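Zinc finger (CCCH type) motif-containing protein (Toxoplasma gondii, PDB 7NG2) probably reads N6-methyladenosine in mRNA through this YTH domain, one part of a longer zinc-finger protein linked to cleavage and polyadenylation. Local coordinates at residues S21-M24 / S25-Y28; R127-R130 / D131-V135; W36-S39 / K40-R44. All coordinates share one frame; numbering follows the deposited sequence. Where two conformers were deposited one is given.

Contact 1. Residues S21-M24 / S25-Y28; sequences SNRM and SNIY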
loop_
_atom_site.group_PDB
_atom_site.type_symbol
_atom_site.label_atom_id
_atom_site.label_comp_id
_atom_site.label_asym_id
_atom_site.label_seq_id
_atom_site.Cartn_x
_atom_site.Cartn_y
_atom_site.Cartn_z
ATOM N N SER A 21 2.010 3.327 8.388
ATOM C CA SER A 21 2.523 4.685 8.485
ATOM C C SER A 21 2.388 5.160 9.919
ATOM O O SER A 21 1.307 5.059 10.499
ATOM C CB SER A 21 1.724 5.623 7.585
ATOM O OG SER A 21 2.231 6.945 7.673
ATOM N N ASN A 22 3.469 5.675 10.500
ATOM C CA ASN A 22 3.329 6.160 11.868
ATOM C C ASN A 22 2.554 7.470 11.942
ATOM O O ASN A 22 1.963 7.764 12.986
ATOM C CB ASN A 22 4.685 6.248 12.579
ATOM C CG ASN A 22 5.522 7.419 12.111
ATOM O OD1 ASN A 22 5.613 7.695 10.915
ATOM N ND2 ASN A 22 6.145 8.116 13.058
ATOM N N ARG A 23 2.511 8.242 10.857
ATOM C CA ARG A 23 1.922 9.573 10.867
ATOM C C ARG A 23 0.854 9.642 9.788
ATOM O O ARG A 23 1.127 9.320 8.628
ATOM C CB ARG A 23 2.989 10.631 10.562
ATOM C CG ARG A 23 4.034 10.816 11.648
ATOM C CD ARG A 23 4.970 11.967 11.302
ATOM N NE ARG A 23 5.921 12.240 12.373
ATOM C CZ ARG A 23 5.767 13.199 13.280
ATOM N NH1 ARG A 23 4.695 13.980 13.244
ATOM N NH2 ARG A 23 6.682 13.377 14.222
ATOM N N MET A 24 -0.351 10.072 10.166
ATOM C CA MET A 24 -1.362 10.377 9.160
ATOM C C MET A 24 -0.880 11.449 8.196
ATOM O O MET A 24 -1.226 11.412 7.010
ATOM C CB MET A 24 -2.671 10.819 9.819
ATOM C CG MET A 24 -3.585 9.680 10.214
ATOM S SD MET A 24 -4.057 8.593 8.852
ATOM C CE MET A 24 -5.023 9.678 7.812
ATOM N N SER A 25 -0.066 12.395 8.678
ATOM C CA SER A 25 0.451 13.449 7.812
ATOM C C SER A 25 1.262 12.877 6.656
ATOM O O SER A 25 1.266 13.449 5.561
ATOM C CB SER A 25 1.276 14.457 8.622
ATOM O OG SER A 25 2.429 13.864 9.199
ATOM N N ASN A 26 1.934 11.746 6.868
ATOM C CA ASN A 26 2.651 11.118 5.761
ATOM C C ASN A 26 1.684 10.556 4.720
ATOM O O ASN A 26 1.963 10.613 3.514
ATOM C CB ASN A 26 3.596 10.036 6.285
ATOM C CG ASN A 26 4.775 10.613 7.045
ATOM O OD1 ASN A 26 5.125 11.780 6.876
ATOM N ND2 ASN A 26 5.395 9.794 7.880
ATOM N N ILE A 27 0.554 10.002 5.169
ATOM C CA ILE A 27 -0.488 9.556 4.245
ATOM C C ILE A 27 -1.007 10.731 3.428
ATOM O O ILE A 27 -1.178 10.634 2.206
ATOM C CB ILE A 27 -1.624 8.857 5.014
ATOM C CG1 ILE A 27 -1.094 7.641 5.775
ATOM C CG2 ILE A 27 -2.749 8.461 4.056
ATOM C CD1 ILE A 27 -0.591 6.538 4.878
ATOM N N TYR A 28 -1.262 11.861 4.091
ATOM C CA TYR A 28 -1.753 13.038 3.382
ATOM C C TYR A 28 -0.756 13.488 2.324
ATOM O O TYR A 28 -1.140 13.792 1.188
ATOM C CB TYR A 28 -2.034 14.174 4.366
ATOM C CG TYR A 28 -3.060 13.840 5.420
ATOM C CD1 TYR A 28 -4.097 12.952 5.162
ATOM C CD2 TYR A 28 -2.987 14.413 6.685
ATOM C CE1 TYR A 28 -5.038 12.650 6.135
ATOM C CE2 TYR A 28 -3.919 14.116 7.661
ATOM C CZ TYR A 28 -4.941 13.233 7.382
ATOM O OH TYR A 28 -5.866 12.936 8.355
#
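Met24 and Tyr28 meet one turn apart at the start of helix 24-33. The methionine chain folds back on itself at both chi2 and chi3 (chi3 -65°), which swings the methyl group round to the tyrosine instead of out from the helix. Met24 CE thereby touches Tyr28 CE1 at 3.4 Å and lies equally close to the phenol oxygen. The same ring lies beside the backbone: Met24 O sits 3.4 Å above one face, offset toward the rim, while accepting from Tyr28 N at 3.0 Å in a fairly straight helical bond (160°). Arg23 is the N-cap of this helix, which in the YTH fold follows directly on strand 14-21. Its carbonyl takes a weak bond from Asn26 N in the first turn. A firmer one comes from Ser21: with its hydroxyl trans to the backbone N (chi1 -180°), Ser21 OG donates to Arg23 O at 2.8 Å, approaching from above the carbonyl plane. Beyond it, Ser21 CB packs on Ile27 CD1 at 3.7 Å, and Trp36 of strand 35-36 lies against both side chains. Asn26 ND2 rests against Arg23 CB at 3.7 Å, while the extended arginine carries its guanidinium away from the helix. Asn26 also touches Trp87, and a bound isopropanol lies about 4 Å from its side chain.

Contact 2. Residues R127-R130 / D131-V135; sequences RKSR and DGTEV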
loop_
_atom_site.group_PDB
_atom_site.type_symbol
_atom_site.label_atom_id
_atom_site.label_comp_id
_atom_site.label_asym_id
_atom_site.label_seq_id
_atom_site.Cartn_x
_atom_site.Cartn_y
_atom_site.Cartn_z
ATOM N N ARG A 127 -4.839 -7.489 11.617
ATOM C CA ARG A 127 -4.441 -6.326 12.398
ATOM C C ARG A 127 -2.978 -6.377 12.818
ATOM O O ARG A 127 -2.392 -5.328 13.100
ATOM C CB ARG A 127 -5.345 -6.178 13.631
ATOM C CG ARG A 127 -5.101 -7.230 14.710
ATOM C CD ARG A 127 -5.847 -6.929 16.017
ATOM N NE ARG A 127 -5.688 -8.021 16.978
ATOM C CZ ARG A 127 -6.390 -9.150 16.946
ATOM N NH1 ARG A 127 -7.314 -9.335 16.013
ATOM N NH2 ARG A 127 -6.171 -10.100 17.847
ATOM N N LYS A 128 -2.371 -7.558 12.868
ATOM C CA LYS A 128 -0.978 -7.663 13.275
ATOM C C LYS A 128 -0.012 -7.528 12.105
ATOM O O LYS A 128 1.191 -7.740 12.282
ATOM C CB LYS A 128 -0.732 -8.950 14.068
ATOM C CG LYS A 128 -1.617 -9.078 15.306
ATOM C CD LYS A 128 -0.898 -9.785 16.447
ATOM C CE LYS A 128 0.186 -8.902 17.051
ATOM N NZ LYS A 128 -0.363 -7.937 18.048
ATOM N N SER A 129 -0.509 -7.148 10.930
ATOM C CA SER A 129 0.359 -6.920 9.785
ATOM C C SER A 129 1.383 -5.842 10.098
ATOM O O SER A 129 1.054 -4.795 10.659
ATOM C CB SER A 129 -0.473 -6.456 8.592
ATOM O OG SER A 129 -1.442 -7.423 8.236
ATOM N N ARG A 130 2.622 -6.095 9.716
ATOM C CA ARG A 130 3.680 -5.104 9.813
ATOM C C ARG A 130 3.891 -4.433 8.459
ATOM O O ARG A 130 3.344 -4.845 7.435
ATOM C CB ARG A 130 4.976 -5.756 10.305
ATOM C CG ARG A 130 5.034 -5.939 11.818
ATOM C CD ARG A 130 5.324 -4.606 12.506
ATOM N NE ARG A 130 6.567 -3.994 12.034
ATOM C CZ ARG A 130 6.641 -2.879 11.308
ATOM N NH1 ARG A 130 5.540 -2.218 10.954
ATOM N NH2 ARG A 130 7.828 -2.416 10.936
ATOM N N ASP A 131 4.705 -3.388 8.461
ATOM C CA ASP A 131 4.984 -2.679 7.224
ATOM C C ASP A 131 5.638 -3.622 6.217
ATOM O O ASP A 131 6.653 -4.252 6.514
ATOM C CB ASP A 131 5.916 -1.510 7.527
ATOM C CG ASP A 131 6.162 -0.643 6.324
ATOM O OD1 ASP A 131 5.176 -0.219 5.698
ATOM O OD2 ASP A 131 7.335 -0.372 6.012
ATOM N N GLY A 132 5.040 -3.734 5.029
ATOM C CA GLY A 132 5.538 -4.595 3.972
ATOM C C GLY A 132 5.004 -6.014 3.968
ATOM O O GLY A 132 5.414 -6.799 3.106
ATOM N N THR A 133 4.118 -6.367 4.895
ATOM C CA THR A 133 3.579 -7.719 4.922
ATOM C C THR A 133 2.808 -7.999 3.635
ATOM O O THR A 133 1.918 -7.238 3.260
ATOM C CB THR A 133 2.636 -7.869 6.118
ATOM O OG1 THR A 133 3.371 -7.758 7.347
ATOM C CG2 THR A 133 1.929 -9.218 6.078
ATOM N N GLU A 134 3.123 -9.115 2.985
ATOM C CA GLU A 134 2.403 -9.507 1.778
ATOM C C GLU A 134 1.182 -10.346 2.133
ATOM O O GLU A 134 1.209 -11.140 3.076
ATOM C CB GLU A 134 3.304 -10.288 0.814
ATOM C CG GLU A 134 2.706 -10.393 -0.580
ATOM C CD GLU A 134 3.642 -10.935 -1.645
ATOM O OE1 GLU A 134 4.816 -11.254 -1.354
ATOM O OE2 GLU A 134 3.177 -11.062 -2.798
ATOM N N VAL A 135 0.078 -10.108 1.427
ATOM C CA VAL A 135 -1.097 -10.967 1.591
ATOM C C VAL A 135 -1.324 -11.787 0.327
ATOM O O VAL A 135 -0.973 -11.357 -0.777
ATOM C CB VAL A 135 -2.368 -10.196 1.994
ATOM C CG1 VAL A 135 -2.203 -9.531 3.350
ATOM C CG2 VAL A 135 -2.766 -9.208 0.919
#
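Thr133 grips the carbonyl of Arg130 twice. Its hydroxyl donates from OG1 to Arg130 O at 2.9 Å, and its amide N donates to the same Arg130 O at 3.1 Å, the latter with an N-H...O angle of 161°. Both donors come in from one face of the carbonyl plane, well above it, so a single oxygen is pinned by backbone and side chain together. The threonine can do this because OG1 stands beside its own backbone N (chi1 -66°), leaving CG2 on the far side of CB, trans to that nitrogen. The arginine side chain is folded too: bends at chi2 and chi3 curl the chain back until one face of the guanidinium lies over the amide of Asp131. Arg130 NH1 is 2.9 Å from Asp131 N, a close meeting of two donors and no hydrogen bond, and Arg130 NH1 also touches Asp131 CB at 3.5 Å. The buried Asp131 N has no hydrogen-bond partner in the model. The opposite charges do not pair here: Arg130 NH2 and Asp131 OD2 stay 5.4 Å apart, and the aspartate instead turns to strand 14-21, where Asp131 OD1 accepts from Lys20 N. Further out, Ser129 OG is hydrogen-bonded to Leu126 O, just before the segment, while Gly132 and Thr133 bond Ile18 through the backbone. Gly132 has a positive phi of 90°, the left-handed conformation expected at the third position of a type II turn. With Asp131 and Gly132 at its corner positions, Arg130 to Thr133 forms a type II beta turn, leading into the short, weakly bonded edge strand 134-135 of the YTH domain's main sheet.

Contact 3. Residues W36-S39 / K40-R44; sequences WATS and KGNSR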
loop_
_atom_site.group_PDB
_atom_site.type_symbol
_atom_site.label_atom_id
_atom_site.label_comp_id
_atom_site.label_asym_id
_atom_site.label_seq_id
_atom_site.Cartn_x
_atom_site.Cartn_y
_atom_site.Cartn_z
ATOM N N TRP A 36 5.687 7.576 -2.092
ATOM C CA TRP A 36 5.908 6.842 -0.853
ATOM C C TRP A 36 7.386 6.484 -0.757
ATOM O O TRP A 36 8.119 6.546 -1.744
ATOM C CB TRP A 36 5.037 5.571 -0.779
ATOM C CG TRP A 36 4.948 5.022 0.606
ATOM C CD1 TRP A 36 5.424 3.826 1.046
ATOM C CD2 TRP A 36 4.343 5.659 1.738
ATOM N NE1 TRP A 36 5.157 3.677 2.388
ATOM C CE2 TRP A 36 4.500 4.793 2.837
ATOM C CE3 TRP A 36 3.702 6.889 1.931
ATOM C CZ2 TRP A 36 4.022 5.106 4.115
ATOM C CZ3 TRP A 36 3.232 7.203 3.200
ATOM C CH2 TRP A 36 3.394 6.312 4.274
ATOM N N ALA A 37 7.811 6.096 0.444
ATOM C CA ALA A 37 9.119 5.492 0.642
ATOM C C ALA A 37 8.996 4.505 1.790
ATOM O O ALA A 37 8.158 4.670 2.679
ATOM C CB ALA A 37 10.217 6.531 0.934
ATOM N N THR A 38 9.847 3.486 1.780
ATOM C CA THR A 38 9.791 2.457 2.807
ATOM C C THR A 38 11.214 2.068 3.201
ATOM O O THR A 38 12.196 2.605 2.680
ATOM C CB THR A 38 8.905 1.287 2.348
ATOM O OG1 THR A 38 8.685 0.378 3.431
ATOM C CG2 THR A 38 9.550 0.545 1.200
ATOM N N SER A 39 11.320 1.145 4.152
ATOM C CA SER A 39 12.618 0.672 4.610
ATOM C C SER A 39 13.418 0.104 3.438
ATOM O O SER A 39 12.871 -0.268 2.399
ATOM C CB SER A 39 12.423 -0.406 5.672
ATOM O OG SER A 39 11.967 -1.603 5.055
ATOM N N LYS A 40 14.739 0.038 3.609
ATOM C CA LYS A 40 15.575 -0.468 2.525
ATOM C C LYS A 40 15.225 -1.914 2.180
ATOM O O LYS A 40 15.167 -2.279 0.999
ATOM C CB LYS A 40 17.054 -0.284 2.864
ATOM C CG LYS A 40 17.439 1.192 2.961
ATOM C CD LYS A 40 18.942 1.414 3.001
ATOM C CE LYS A 40 19.304 2.765 2.395
ATOM N NZ LYS A 40 19.250 2.740 0.902
ATOM N N GLY A 41 14.948 -2.740 3.194
ATOM C CA GLY A 41 14.530 -4.111 2.932
ATOM C C GLY A 41 13.224 -4.194 2.163
ATOM O O GLY A 41 13.108 -4.942 1.186
ATOM N N ASN A 42 12.220 -3.423 2.593
ATOM C CA ASN A 42 10.944 -3.431 1.882
ATOM C C ASN A 42 11.088 -2.824 0.499
ATOM O O ASN A 42 10.369 -3.217 -0.427
ATOM C CB ASN A 42 9.877 -2.667 2.672
ATOM C CG ASN A 42 9.310 -3.462 3.825
ATOM O OD1 ASN A 42 9.408 -4.686 3.861
ATOM N ND2 ASN A 42 8.694 -2.765 4.775
ATOM N N SER A 43 12.010 -1.868 0.345
ATOM C CA SER A 43 12.223 -1.243 -0.953
ATOM C C SER A 43 12.714 -2.262 -1.969
ATOM O O SER A 43 12.270 -2.267 -3.123
ATOM C CB SER A 43 13.247 -0.116 -0.822
ATOM O OG SER A 43 12.737 0.984 -0.087
ATOM N N ARG A 44 13.631 -3.136 -1.557
ATOM C CA ARG A 44 14.115 -4.166 -2.466
ATOM C C ARG A 44 13.002 -5.148 -2.801
ATOM O O ARG A 44 12.820 -5.519 -3.967
ATOM C CB ARG A 44 15.305 -4.892 -1.846
ATOM C CG ARG A 44 15.996 -5.832 -2.814
ATOM C CD ARG A 44 17.262 -5.187 -3.382
ATOM N NE ARG A 44 16.985 -3.951 -4.106
ATOM C CZ ARG A 44 16.576 -3.906 -5.367
ATOM N NH1 ARG A 44 16.389 -5.034 -6.032
ATOM N NH2 ARG A 44 16.345 -2.743 -5.959
HETATM O O HOH W 1 11.418 3.271 -0.679
#
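Ser39, Thr38 and Asn42 carry the join between the loop after strand 35-36 and helix 40-52. Ser39 works through both its hydroxyl and its carbonyl. The hydroxyl stands between the backbone N and the carbonyl carbon (chi1 73°), which turns it toward the first turn of the helix, where Ser39 OG accepts from Asn42 N at 3.1 Å with a nearly straight N-H (163°). Its carbonyl takes two donors from one residue: Ser43 N reaches Ser39 O at 2.7 Å, and Ser43 OG bends back to the same Ser39 O at 2.8 Å from well above the carbonyl plane. Water 1 ties Ser43 to the loop, accepting from Thr38 N and donating to Ser43 OG at 2.7 Å. Thr38 crosses Asn42 at about a right angle; Thr38 OG1 lies 3.4 Å from Asn42 CB, and Thr38 CG2 packs against the same methylene and against Ser43 OG at 3.5 Å. Asn42 CB also closes on Ser39 OG at 3.3 Å, so both hydroxyls rest against this one methylene. The amide of Asn42 has its main partner outside the two segments: ND2 donates to Asp131 O, and OD1 is bonded weakly to Lys45 NZ. A serine whose side chain accepts from the backbone N three residues on is a classic helix N-cap, here starting helix 40-52 of the YTH domain.

How the contacts relate
All three contacts lie in one YTH domain, in the chain order contact 1, contact 3, contact 2. Contacts 1 and 3 start helices 24-33 and 40-52, while contact 2 turns the chain into edge strand 134-135, which pairs with strand 14-21, the strand that runs into contact 1. Their centres are 14 to 17 Å apart. Trp36 of contact 3 packs on Ser21, Asn26 and Ile27 of contact 1, and Asp131 and Gly132 of contact 2 meet Thr38 and Asn42. Contacts 1 and 2 do not touch. Trp36 also meets Trp87 edge-to-face; by analogy with YTH relatives the two probably belong to the aromatic cage for the methylated base, although no RNA is bound here.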